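Local coordinates for 2-oxoadipate dioxygenase/decarboxylase (Pseudomonas putida, PDB 6W1G), which converts 2-oxoadipate and O2 to (R)-2-hydroxyglutarate and CO2 with the help of iron(II), a step in the breakdown of D-lysine, at residues 307-312 with 341-346. Numbering follows the deposited sequence.
Sequences RQLYDK and FAEFPD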
loop_
_atom_site.group_PDB
_atom_site.type_symbol
_atom_site.label_atom_id
_atom_site.label_comp_id
_atom_site.label_asym_id
_atom_site.label_seq_id
_atom_site.Cartn_x
_atom_site.Cartn_y
_atom_site.Cartn_z
ATOM N N ARG A 307 -12.433 8.851 9.112
ATOM C CA ARG A 307 -12.198 7.440 9.449
ATOM C C ARG A 307 -13.285 6.922 10.378
ATOM O O ARG A 307 -13.729 5.782 10.236
ATOM C CB ARG A 307 -10.808 7.257 10.055
ATOM C CG ARG A 307 -9.704 6.970 9.032
ATOM C CD ARG A 307 -9.880 5.551 8.403
ATOM N NE ARG A 307 -10.034 4.588 9.504
ATOM C CZ ARG A 307 -9.038 4.088 10.231
ATOM N NH1 ARG A 307 -7.784 4.420 9.971
ATOM N NH2 ARG A 307 -9.292 3.249 11.227
ATOM N N GLN A 308 -13.711 7.739 11.326
ATOM C CA GLN A 308 -14.791 7.337 12.219
ATOM C C GLN A 308 -16.087 7.093 11.458
ATOM O O GLN A 308 -16.787 6.105 11.713
ATOM C CB GLN A 308 -14.971 8.437 13.253
ATOM C CG GLN A 308 -13.807 8.521 14.234
ATOM C CD GLN A 308 -13.827 9.745 15.135
ATOM O OE1 GLN A 308 -14.825 10.456 15.233
ATOM N NE2 GLN A 308 -12.701 9.996 15.800
ATOM N N LEU A 309 -16.403 7.959 10.497
ATOM C CA LEU A 309 -17.608 7.775 9.695
ATOM C C LEU A 309 -17.505 6.527 8.818
ATOM O O LEU A 309 -18.435 5.718 8.762
ATOM C CB LEU A 309 -17.858 9.053 8.893
ATOM C CG LEU A 309 -19.108 9.019 8.037
ATOM C CD1 LEU A 309 -20.404 8.777 8.850
ATOM C CD2 LEU A 309 -19.207 10.318 7.238
ATOM N N TYR A 310 -16.356 6.336 8.158
ATOM C CA TYR A 310 -16.120 5.141 7.373
ATOM C C TYR A 310 -16.347 3.887 8.206
ATOM O O TYR A 310 -17.035 2.938 7.780
ATOM C CB TYR A 310 -14.653 5.212 6.854
ATOM C CG TYR A 310 -14.291 3.990 6.049
ATOM C CD1 TYR A 310 -14.546 3.946 4.688
ATOM C CD2 TYR A 310 -13.722 2.865 6.645
ATOM C CE1 TYR A 310 -14.277 2.823 3.956
ATOM C CE2 TYR A 310 -13.446 1.726 5.900
ATOM C CZ TYR A 310 -13.732 1.714 4.552
ATOM O OH TYR A 310 -13.455 0.599 3.787
ATOM N N ASP A 311 -15.696 3.824 9.360
ATOM C CA ASP A 311 -15.778 2.615 10.175
ATOM C C ASP A 311 -17.223 2.354 10.585
ATOM O O ASP A 311 -17.680 1.201 10.602
ATOM C CB ASP A 311 -14.864 2.757 11.398
ATOM C CG ASP A 311 -13.357 2.864 11.048
ATOM O OD1 ASP A 311 -12.969 2.646 9.879
ATOM O OD2 ASP A 311 -12.564 3.169 11.970
ATOM N N LYS A 312 -17.968 3.422 10.898
ATOM C CA LYS A 312 -19.344 3.264 11.354
ATOM C C LYS A 312 -20.220 2.676 10.257
ATOM O O LYS A 312 -21.031 1.783 10.498
ATOM C CB LYS A 312 -19.910 4.617 11.779
ATOM C CG LYS A 312 -21.327 4.611 12.324
ATOM C CD LYS A 312 -21.713 6.011 12.721
ATOM C CE LYS A 312 -22.304 6.757 11.544
ATOM N NZ LYS A 312 -23.674 7.240 11.882
ATOM N N PHE A 341 -23.451 3.442 2.763
ATOM C CA PHE A 341 -22.443 4.482 2.543
ATOM C C PHE A 341 -23.028 5.710 1.873
ATOM O O PHE A 341 -22.305 6.681 1.647
ATOM C CB PHE A 341 -21.242 3.946 1.753
ATOM C CG PHE A 341 -20.111 3.514 2.634
ATOM C CD1 PHE A 341 -20.100 2.250 3.186
ATOM C CD2 PHE A 341 -19.078 4.371 2.928
ATOM C CE1 PHE A 341 -19.090 1.856 4.016
ATOM C CE2 PHE A 341 -18.055 3.989 3.748
ATOM C CZ PHE A 341 -18.032 2.722 4.279
ATOM N N ALA A 342 -24.332 5.688 1.554
ATOM C CA ALA A 342 -24.992 6.919 1.118
ATOM C C ALA A 342 -24.800 8.065 2.107
ATOM O O ALA A 342 -24.862 9.231 1.700
ATOM C CB ALA A 342 -26.493 6.665 0.905
ATOM N N GLU A 343 -24.584 7.766 3.385
ATOM C CA GLU A 343 -24.382 8.771 4.423
ATOM C C GLU A 343 -22.999 9.415 4.404
ATOM O O GLU A 343 -22.790 10.409 5.111
ATOM C CB GLU A 343 -24.582 8.087 5.773
ATOM C CG GLU A 343 -24.390 8.953 6.996
ATOM C CD GLU A 343 -24.765 8.252 8.287
ATOM O OE1 GLU A 343 -25.665 7.381 8.266
ATOM O OE2 GLU A 343 -24.144 8.586 9.317
ATOM N N PHE A 344 -22.064 8.891 3.639
ATOM C CA PHE A 344 -20.750 9.503 3.539
ATOM C C PHE A 344 -20.793 10.493 2.382
ATOM O O PHE A 344 -20.947 10.072 1.229
ATOM C CB PHE A 344 -19.674 8.448 3.302
ATOM C CG PHE A 344 -18.293 8.915 3.708
ATOM C CD1 PHE A 344 -17.694 10.004 3.076
ATOM C CD2 PHE A 344 -17.614 8.313 4.752
ATOM C CE1 PHE A 344 -16.454 10.468 3.481
ATOM C CE2 PHE A 344 -16.372 8.767 5.162
ATOM C CZ PHE A 344 -15.778 9.840 4.517
ATOM N N PRO A 345 -20.677 11.802 2.629
ATOM C CA PRO A 345 -20.831 12.768 1.530
ATOM C C PRO A 345 -19.947 12.427 0.345
ATOM O O PRO A 345 -18.771 12.097 0.519
ATOM C CB PRO A 345 -20.415 14.096 2.164
ATOM C CG PRO A 345 -20.822 13.924 3.606
ATOM C CD PRO A 345 -20.483 12.484 3.926
ATOM N N ASP A 346 -20.521 12.508 -0.865
ATOM C CA ASP A 346 -19.833 12.173 -2.114
ATOM C C ASP A 346 -19.720 13.427 -2.982
ATOM O O ASP A 346 -19.864 13.391 -4.206
ATOM C CB ASP A 346 -20.501 11.005 -2.850
ATOM C CG ASP A 346 -19.613 10.404 -3.926
ATOM O OD1 ASP A 346 -18.380 10.644 -3.907
ATOM O OD2 ASP A 346 -20.158 9.669 -4.793
#
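Leu-309 and Tyr-310, neighbours on helix 304-321, meet Phe-344 and Phe-341, the two ends of a type I beta turn lying between the body of helix 330-341 and helix 348-353. The turn is closed by Phe-344 N bonding to Phe-341 O at 3.0 Å, and it presents both phenyl rings to the helix. The packing is tight on this aromatic side. Leu-309 lays CD2 over one face of the Phe-344 ring as a CH-pi contact, 3.9 Å from the centroid and shifted toward the rim. The CG of Leu-309 stands anti to the backbone N (chi1 -178°), which carries the branched end out to that face. Replacing Leu-309 by an alanine is likely to strip the methyl cover from this face of Phe-344 and open a gap beside Pro-345 CD. Beside this pair, Phe-341 turns an edge toward the face of Tyr-310 in an offset edge-to-face pair, with planes at 60° and CE2 coming within 3.6 Å of Tyr-310 CD1. Leu-313, one helical turn on from Leu-309, also touches both phenylalanines, while Pro-255 and Pro-256 pack against Tyr-310 and Phe-341, respectively. This joins the helix to the turn some distance from the metal: the Tyr-310 side chain is about 14 Å from the nickel ion and about 10 Å from that of Val-402, a 2-oxoadipate-binding residue. The outer side is looser and solvent-exposed: Lys-312 reaches from the helix and Glu-343 from the turn, their side chains running roughly perpendicular, and the salt bridge brings Lys-312 NZ to the syn side of Glu-343 OE2 at 2.9 Å, 16° out of the carboxylate plane.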